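Putative chemotaxis protein (Desulfovibrio vulgaris str. Hildenborough, PDB 3H4Y) probably acts in bacterial chemotaxis as a CheX-type phosphatase, a family that removes the phosphoryl group from the response regulator CheY. Local coordinates at residues Ile137-Phe142 / Thr150-Phe155; Ser59-Phe64 / His127-Val132; Lys11-Ala16 / Ala105-Met110. One frame throughout, in Å; residues are numbered along the deposited sequence.

Contact 1: residues Ile137-Phe142 / Thr150-Phe155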
# COMPACT_ATOMS: atom_id res chain seq x y z
N ILE A 137 2.96 -15.31 2.48
CA ILE A 137 1.83 -14.39 2.53
C ILE A 137 0.54 -15.21 2.55
O ILE A 137 0.41 -16.11 1.74
CB ILE A 137 1.88 -13.48 1.30
CG1 ILE A 137 3.08 -12.52 1.40
CG2 ILE A 137 0.57 -12.64 1.16
CD1 ILE A 137 3.51 -11.97 0.00
N MSE A 138 -0.38 -14.89 3.46
CA MSE A 138 -1.72 -15.53 3.53
C MSE A 138 -2.63 -14.84 2.51
O MSE A 138 -2.64 -13.60 2.38
CB MSE A 138 -2.36 -15.37 4.92
CG MSE A 138 -3.74 -16.06 5.09
SE MSE A 138 -4.80 -15.12 6.45
CE MSE A 138 -5.35 -13.60 5.38
N ALA A 139 -3.37 -15.64 1.75
CA ALA A 139 -4.40 -15.12 0.88
C ALA A 139 -5.68 -15.91 1.07
O ALA A 139 -5.66 -17.13 1.28
CB ALA A 139 -3.97 -15.18 -0.55
N ILE A 140 -6.81 -15.20 0.99
CA ILE A 140 -8.14 -15.83 1.09
C ILE A 140 -8.98 -15.22 -0.02
O ILE A 140 -9.24 -13.99 -0.00
CB ILE A 140 -8.85 -15.62 2.46
CG1 ILE A 140 -7.94 -15.95 3.65
CG2 ILE A 140 -10.20 -16.43 2.53
CD1 ILE A 140 -8.45 -15.36 4.95
N PRO A 141 -9.37 -16.04 -0.99
CA PRO A 141 -10.30 -15.52 -1.98
C PRO A 141 -11.72 -15.49 -1.39
O PRO A 141 -12.09 -16.34 -0.57
CB PRO A 141 -10.23 -16.53 -3.10
CG PRO A 141 -9.91 -17.85 -2.41
CD PRO A 141 -9.06 -17.47 -1.19
N PHE A 142 -12.52 -14.51 -1.80
CA PHE A 142 -13.94 -14.44 -1.47
C PHE A 142 -14.76 -14.26 -2.76
O PHE A 142 -14.30 -13.62 -3.72
CB PHE A 142 -14.22 -13.25 -0.55
CG PHE A 142 -13.68 -13.42 0.83
CD1 PHE A 142 -12.33 -13.16 1.09
CD2 PHE A 142 -14.51 -13.77 1.89
CE1 PHE A 142 -11.84 -13.27 2.39
CE2 PHE A 142 -14.04 -13.86 3.16
CZ PHE A 142 -12.71 -13.64 3.42
N THR A 150 -9.81 -10.71 -3.06
CA THR A 150 -8.83 -11.47 -2.29
C THR A 150 -8.29 -10.64 -1.14
O THR A 150 -7.86 -9.50 -1.35
CB THR A 150 -7.66 -11.94 -3.17
OG1 THR A 150 -8.17 -12.81 -4.18
CG2 THR A 150 -6.61 -12.65 -2.37
N VAL A 151 -8.34 -11.21 0.05
CA VAL A 151 -7.76 -10.62 1.25
C VAL A 151 -6.38 -11.25 1.52
O VAL A 151 -6.23 -12.48 1.47
CB VAL A 151 -8.67 -10.80 2.49
CG1 VAL A 151 -7.97 -10.27 3.80
CG2 VAL A 151 -10.04 -10.12 2.27
N GLU A 152 -5.36 -10.41 1.73
CA GLU A 152 -4.02 -10.89 2.06
C GLU A 152 -3.54 -10.31 3.38
O GLU A 152 -3.96 -9.25 3.79
CB GLU A 152 -3.00 -10.56 0.95
CG GLU A 152 -3.24 -11.20 -0.35
CD GLU A 152 -2.01 -11.08 -1.23
OE1 GLU A 152 -1.39 -9.98 -1.25
OE2 GLU A 152 -1.63 -12.07 -1.89
N PHE A 153 -2.61 -11.03 4.01
CA PHE A 153 -2.05 -10.68 5.32
C PHE A 153 -0.67 -11.29 5.38
O PHE A 153 -0.49 -12.45 4.99
CB PHE A 153 -2.91 -11.33 6.43
CG PHE A 153 -2.34 -11.32 7.84
CD1 PHE A 153 -1.98 -10.14 8.50
CD2 PHE A 153 -2.27 -12.51 8.55
CE1 PHE A 153 -1.52 -10.16 9.81
CE2 PHE A 153 -1.82 -12.55 9.85
CZ PHE A 153 -1.45 -11.36 10.48
N CYS A 154 0.29 -10.52 5.87
CA CYS A 154 1.62 -11.09 6.14
C CYS A 154 2.27 -10.33 7.26
O CYS A 154 1.90 -9.19 7.57
CB CYS A 154 2.49 -11.01 4.89
SG CYS A 154 2.85 -9.33 4.28
N PHE A 155 3.23 -10.98 7.91
CA PHE A 155 4.07 -10.29 8.89
C PHE A 155 5.41 -11.04 8.97
O PHE A 155 5.51 -12.21 8.62
CB PHE A 155 3.43 -10.15 10.30
CG PHE A 155 3.14 -11.46 10.97
CD1 PHE A 155 4.11 -12.14 11.67
CD2 PHE A 155 1.87 -12.01 10.91
CE1 PHE A 155 3.84 -13.35 12.29
CE2 PHE A 155 1.57 -13.20 11.53
CZ PHE A 155 2.55 -13.88 12.22
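The C-terminal beta hairpin, strands 137-144 and 147-155, supplies two neighbouring strands of the antiparallel six-stranded sheet, and this contact is the part where 137-142 pairs with 150-155. Met138 faces Phe153 and Ile140 faces Val151 as hydrogen-bonded pairs; Ala139 with Glu152 and Pro141 with Thr150 are the non-hydrogen-bonded ones. Proline suits such a place, since the hairpin partner asks no N-H of it. The bond from Met138 N to Phe153 O is 2.9 Å and runs nearly along the C=O axis, while Ile140 N reaches Val151 O at 2.8 Å in the carbonyl plane.

Apolar side chains fill the face that carries Met138, Ile140, Val151 and Phe153, which helix 10-25 covers. Met138, present as selenomethionine, bends at chi3 (77°), bringing its methyl CE to 3.5 Å from Phe153 CB; its SE lies at the edge of the phenyl ring, 5.5 Å from the centroid, a Met-aromatic contact. Farther along, Val151 CG2 meets Phe142 CE1 obliquely at 3.6 Å.

The other face is more mixed. Ile137 CG2 lies 3.8 Å from Glu152 OE2, an oxygen bound by Asn40, so the buried carboxylate has a polar partner beside its aliphatic neighbours. The small methyl of Ala139 lets the Glu152 chain lie alongside, Ala139 CB being 4.1 Å from Glu152 CG. At the hairpin's turn end, Thr150 OG1 bonds Glu148. One apolar face under a helix and one face with polar groups is the pattern of a sheet in a layered alpha+beta fold, here the CheC-like fold of CheX.

Contact 2: residues Ser59-Phe64 / His127-Val132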
# COMPACT_ATOMS: atom_id res chain seq x y z
N SER A 59 1.62 -6.37 6.36
CA SER A 59 0.58 -5.74 5.56
C SER A 59 -0.73 -6.47 5.61
O SER A 59 -0.81 -7.69 5.87
CB SER A 59 1.03 -5.72 4.09
OG SER A 59 2.31 -5.16 3.94
N ILE A 60 -1.79 -5.70 5.32
CA ILE A 60 -3.13 -6.26 5.06
C ILE A 60 -3.53 -5.63 3.74
O ILE A 60 -3.39 -4.42 3.54
CB ILE A 60 -4.13 -5.90 6.15
CG1 ILE A 60 -3.80 -6.58 7.48
CG2 ILE A 60 -5.59 -6.24 5.68
CD1 ILE A 60 -4.67 -6.13 8.71
N SER A 61 -4.10 -6.42 2.81
CA SER A 61 -4.62 -5.82 1.60
C SER A 61 -5.92 -6.54 1.18
O SER A 61 -6.16 -7.67 1.56
CB SER A 61 -3.60 -5.88 0.46
OG SER A 61 -3.23 -7.21 0.15
N VAL A 62 -6.72 -5.83 0.38
CA VAL A 62 -7.94 -6.37 -0.23
C VAL A 62 -7.92 -5.93 -1.70
O VAL A 62 -7.74 -4.74 -1.97
CB VAL A 62 -9.21 -5.85 0.46
CG1 VAL A 62 -10.46 -6.66 -0.03
CG2 VAL A 62 -9.09 -6.01 1.97
N THR A 63 -8.09 -6.88 -2.61
CA THR A 63 -8.03 -6.65 -4.06
C THR A 63 -9.31 -7.17 -4.68
O THR A 63 -9.64 -8.35 -4.58
CB THR A 63 -6.81 -7.37 -4.66
OG1 THR A 63 -5.62 -6.81 -4.08
CG2 THR A 63 -6.80 -7.29 -6.18
N PHE A 64 -10.01 -6.28 -5.36
CA PHE A 64 -11.31 -6.56 -5.93
C PHE A 64 -11.28 -6.57 -7.45
O PHE A 64 -10.59 -5.74 -8.07
CB PHE A 64 -12.29 -5.42 -5.56
CG PHE A 64 -12.65 -5.30 -4.10
CD1 PHE A 64 -11.88 -4.54 -3.22
CD2 PHE A 64 -13.78 -5.92 -3.61
CE1 PHE A 64 -12.27 -4.44 -1.85
CE2 PHE A 64 -14.17 -5.81 -2.25
CZ PHE A 64 -13.39 -5.11 -1.40
N HIS A 127 -3.95 -4.57 -12.25
CA HIS A 127 -2.75 -4.26 -11.48
C HIS A 127 -2.46 -5.44 -10.52
O HIS A 127 -3.30 -6.27 -10.25
CB HIS A 127 -2.90 -2.92 -10.71
CG HIS A 127 -3.83 -2.99 -9.53
ND1 HIS A 127 -5.11 -2.49 -9.58
CD2 HIS A 127 -3.68 -3.50 -8.28
CE1 HIS A 127 -5.71 -2.69 -8.41
NE2 HIS A 127 -4.86 -3.29 -7.60
N THR A 128 -1.23 -5.48 -10.03
CA THR A 128 -0.83 -6.48 -9.04
C THR A 128 -0.34 -5.84 -7.75
O THR A 128 0.20 -4.72 -7.76
CB THR A 128 0.28 -7.40 -9.60
OG1 THR A 128 1.43 -6.63 -9.96
CG2 THR A 128 -0.26 -8.20 -10.84
N ILE A 129 -0.59 -6.56 -6.67
CA ILE A 129 -0.14 -6.20 -5.32
C ILE A 129 0.82 -7.28 -4.87
O ILE A 129 0.43 -8.45 -4.76
CB ILE A 129 -1.30 -6.16 -4.31
CG1 ILE A 129 -2.46 -5.25 -4.73
CG2 ILE A 129 -0.76 -5.76 -2.91
CD1 ILE A 129 -2.04 -3.75 -4.97
N SER A 130 2.06 -6.88 -4.56
CA SER A 130 3.09 -7.83 -4.16
C SER A 130 3.71 -7.36 -2.86
O SER A 130 4.57 -6.49 -2.85
CB SER A 130 4.18 -7.96 -5.24
OG SER A 130 3.63 -8.39 -6.47
N HIS A 131 3.25 -7.93 -1.76
CA HIS A 131 3.92 -7.63 -0.50
C HIS A 131 5.34 -8.19 -0.51
O HIS A 131 5.59 -9.31 -0.97
CB HIS A 131 3.12 -8.14 0.70
CG HIS A 131 1.70 -7.71 0.69
ND1 HIS A 131 1.34 -6.38 0.66
CD2 HIS A 131 0.56 -8.42 0.61
CE1 HIS A 131 0.02 -6.30 0.62
NE2 HIS A 131 -0.48 -7.53 0.60
N VAL A 132 6.29 -7.37 -0.07
CA VAL A 132 7.72 -7.67 -0.07
C VAL A 132 8.08 -7.97 1.38
O VAL A 132 8.18 -7.06 2.24
CB VAL A 132 8.54 -6.47 -0.64
CG1 VAL A 132 10.07 -6.70 -0.51
CG2 VAL A 132 8.17 -6.22 -2.10
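Strand 127-131 lies over one face of the main antiparallel sheet of this CheX-family fold, and its side chains meet those that strand 58-64 sends from that face. The short segments run antiparallel at 162°, but their axes stay 9.0 Å apart, so side chains alone bridge the gap.

The polar part centres on His131. Its NE2 and Ser61 OG form a 2.8 Å hydrogen bond at the edge of the imidazole, near the ring plane; either group could be the donor. Ser61 OG sits between its backbone N and carbonyl carbon (chi1 60°), and from there it meets the ring nitrogen. The other ring nitrogen, ND1, bonds Ser120 of the second subunit, so both ring nitrogens are occupied and the rotation of the ring is fixed. Residues 128-131 also pair in antiparallel fashion with a strand of that subunit, placing this histidine at the dimer interface.

A CH-pi contact adds to the hold: Ser59 CB lies over one face of the imidazole of His131, 3.8 Å from its centroid and displaced toward the rim. Serine is small enough here to let the ring settle close to the strand.

Van der Waals contact comes from Ile129, whose CG1 and CG2 lie beside the hydroxyls of Thr63 and Ser61. Ile129 CG2 is 4.2 Å from Ser61 OG, while the Thr63 and Ile129 side chains pass alongside each other, pointing opposite ways. Thr63 OG1, which bonds Ser47, stands 3.6 Å from Ile129 CG1.

Contact 3: residues Lys11-Ala16 / Ala105-Met110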
# COMPACT_ATOMS: atom_id res chain seq x y z
N LYS A 11 -8.87 -17.11 10.50
CA LYS A 11 -10.14 -16.93 11.21
C LYS A 11 -10.57 -15.49 11.46
O LYS A 11 -11.68 -15.12 11.08
CB LYS A 11 -10.19 -17.77 12.51
CG LYS A 11 -10.18 -19.28 12.23
CD LYS A 11 -10.30 -20.09 13.52
CE LYS A 11 -10.24 -21.60 13.25
NZ LYS A 11 -10.10 -22.39 14.52
N PRO A 12 -9.69 -14.66 12.08
CA PRO A 12 -10.08 -13.26 12.30
C PRO A 12 -10.33 -12.49 10.98
O PRO A 12 -11.16 -11.56 10.94
CB PRO A 12 -8.92 -12.70 13.14
CG PRO A 12 -7.79 -13.66 12.96
CD PRO A 12 -8.36 -14.98 12.67
N PHE A 13 -9.62 -12.85 9.92
CA PHE A 13 -9.85 -12.22 8.61
C PHE A 13 -11.16 -12.59 7.97
O PHE A 13 -11.83 -11.74 7.37
CB PHE A 13 -8.64 -12.46 7.68
CG PHE A 13 -7.48 -11.59 8.03
CD1 PHE A 13 -7.43 -10.26 7.59
CD2 PHE A 13 -6.47 -12.05 8.88
CE1 PHE A 13 -6.40 -9.44 7.97
CE2 PHE A 13 -5.43 -11.21 9.25
CZ PHE A 13 -5.41 -9.89 8.78
N ILE A 14 -11.52 -13.87 8.07
CA ILE A 14 -12.80 -14.29 7.52
C ILE A 14 -13.94 -13.63 8.31
O ILE A 14 -14.85 -13.07 7.73
CB ILE A 14 -12.91 -15.82 7.51
CG1 ILE A 14 -11.93 -16.40 6.50
CG2 ILE A 14 -14.37 -16.27 7.20
CD1 ILE A 14 -11.72 -17.93 6.67
N ALA A 15 -13.86 -13.67 9.64
CA ALA A 15 -14.88 -13.07 10.46
C ALA A 15 -15.02 -11.57 10.19
O ALA A 15 -16.15 -11.06 10.01
CB ALA A 15 -14.57 -13.31 11.97
N ALA A 16 -13.89 -10.88 10.14
CA ALA A 16 -13.85 -9.42 9.86
C ALA A 16 -14.45 -9.08 8.49
O ALA A 16 -15.27 -8.17 8.35
CB ALA A 16 -12.43 -8.90 9.96
N ALA A 105 -8.16 -6.70 15.99
CA ALA A 105 -8.77 -6.96 17.32
C ALA A 105 -8.74 -8.46 17.58
O ALA A 105 -8.42 -8.89 18.70
CB ALA A 105 -10.21 -6.43 17.39
N GLY A 106 -9.09 -9.25 16.58
CA GLY A 106 -9.05 -10.71 16.71
C GLY A 106 -7.64 -11.28 16.88
O GLY A 106 -7.41 -12.16 17.71
N LEU A 107 -6.70 -10.78 16.08
CA LEU A 107 -5.29 -11.18 16.17
C LEU A 107 -4.75 -10.87 17.57
O LEU A 107 -4.00 -11.67 18.15
CB LEU A 107 -4.44 -10.49 15.11
CG LEU A 107 -4.69 -10.99 13.70
CD1 LEU A 107 -4.11 -9.97 12.72
CD2 LEU A 107 -4.13 -12.38 13.44
N ALA A 108 -5.13 -9.72 18.14
CA ALA A 108 -4.65 -9.33 19.48
C ALA A 108 -5.17 -10.29 20.55
O ALA A 108 -4.43 -10.61 21.50
CB ALA A 108 -5.04 -7.88 19.79
N GLU A 109 -6.39 -10.78 20.39
CA GLU A 109 -6.95 -11.86 21.25
C GLU A 109 -6.17 -13.18 21.11
O GLU A 109 -6.10 -13.96 22.07
CB GLU A 109 -8.44 -12.06 20.97
CG GLU A 109 -9.27 -10.85 21.40
CD GLU A 109 -10.70 -10.87 20.85
OE1 GLU A 109 -11.05 -11.82 20.11
OE2 GLU A 109 -11.46 -9.91 21.15
N MSE A 110 -5.57 -13.40 19.94
CA MSE A 110 -4.75 -14.58 19.69
C MSE A 110 -3.30 -14.35 20.12
O MSE A 110 -2.47 -15.22 19.89
CB MSE A 110 -4.81 -14.95 18.20
CG MSE A 110 -6.15 -15.46 17.79
SE MSE A 110 -6.17 -15.60 15.82
CE MSE A 110 -4.95 -17.03 15.58
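Pro12, near the start of helix 10-25, fits against the C-terminal end of helix 84-109 in an antiparallel helix-helix contact of the alpha layer that covers one face of the main sheet. The short axes come to 9.2 Å and make an angle of 150°.

The bump is the pyrrolidine ring, and the hollow is made by Gly106, Leu107 and Met110. Gly106 forms its floor: having no side chain, it lets Pro12 CB come within 4.1 Å of Gly106 CA and brings the two alpha carbons to 5.2 Å. One wall is Leu107, whose CD2 stands 3.9 Å from Pro12 CG; the other is Met110, present as selenomethionine, and both side chains cross the proline at about a right angle. A rigid, compact ring suits a close approach to glycine.

Leucine's fork serves two neighbours. While CD2 flanks the proline, Leu107 CD1 turns to the phenyl ring of Phe13, approaching Phe13 CE2 obliquely at 3.9 Å. Phe13 and Leu107 thereby carry the contact down toward the sheet, where both touch Phe153, whereas Met110 lies at the exposed border. There, Met110 SE is 3.8 Å from Pro12 CG.

The three contacts sample successive layers of the fold. Contact 1 is main-chain pairing inside the buried sheet, and contact 2 is equally buried but lies on the sheet's far face, where side chains meet strand 127-131 and the second subunit. Contact 3, partly exposed, belongs to the helical layer. Strands 147-155 and 58-64 are neighbours, so contacts 1 and 2 both reach the main sheet: Glu152 N probably bonds Ser61 O at 2.9 Å. On the opposite face, Phe13 and Leu107 of contact 3 pack against Phe153 of contact 1. Chemistry follows place: serine and histidine toward the dimer interface, purely apolar contacts between helices, and backbone bonds in between.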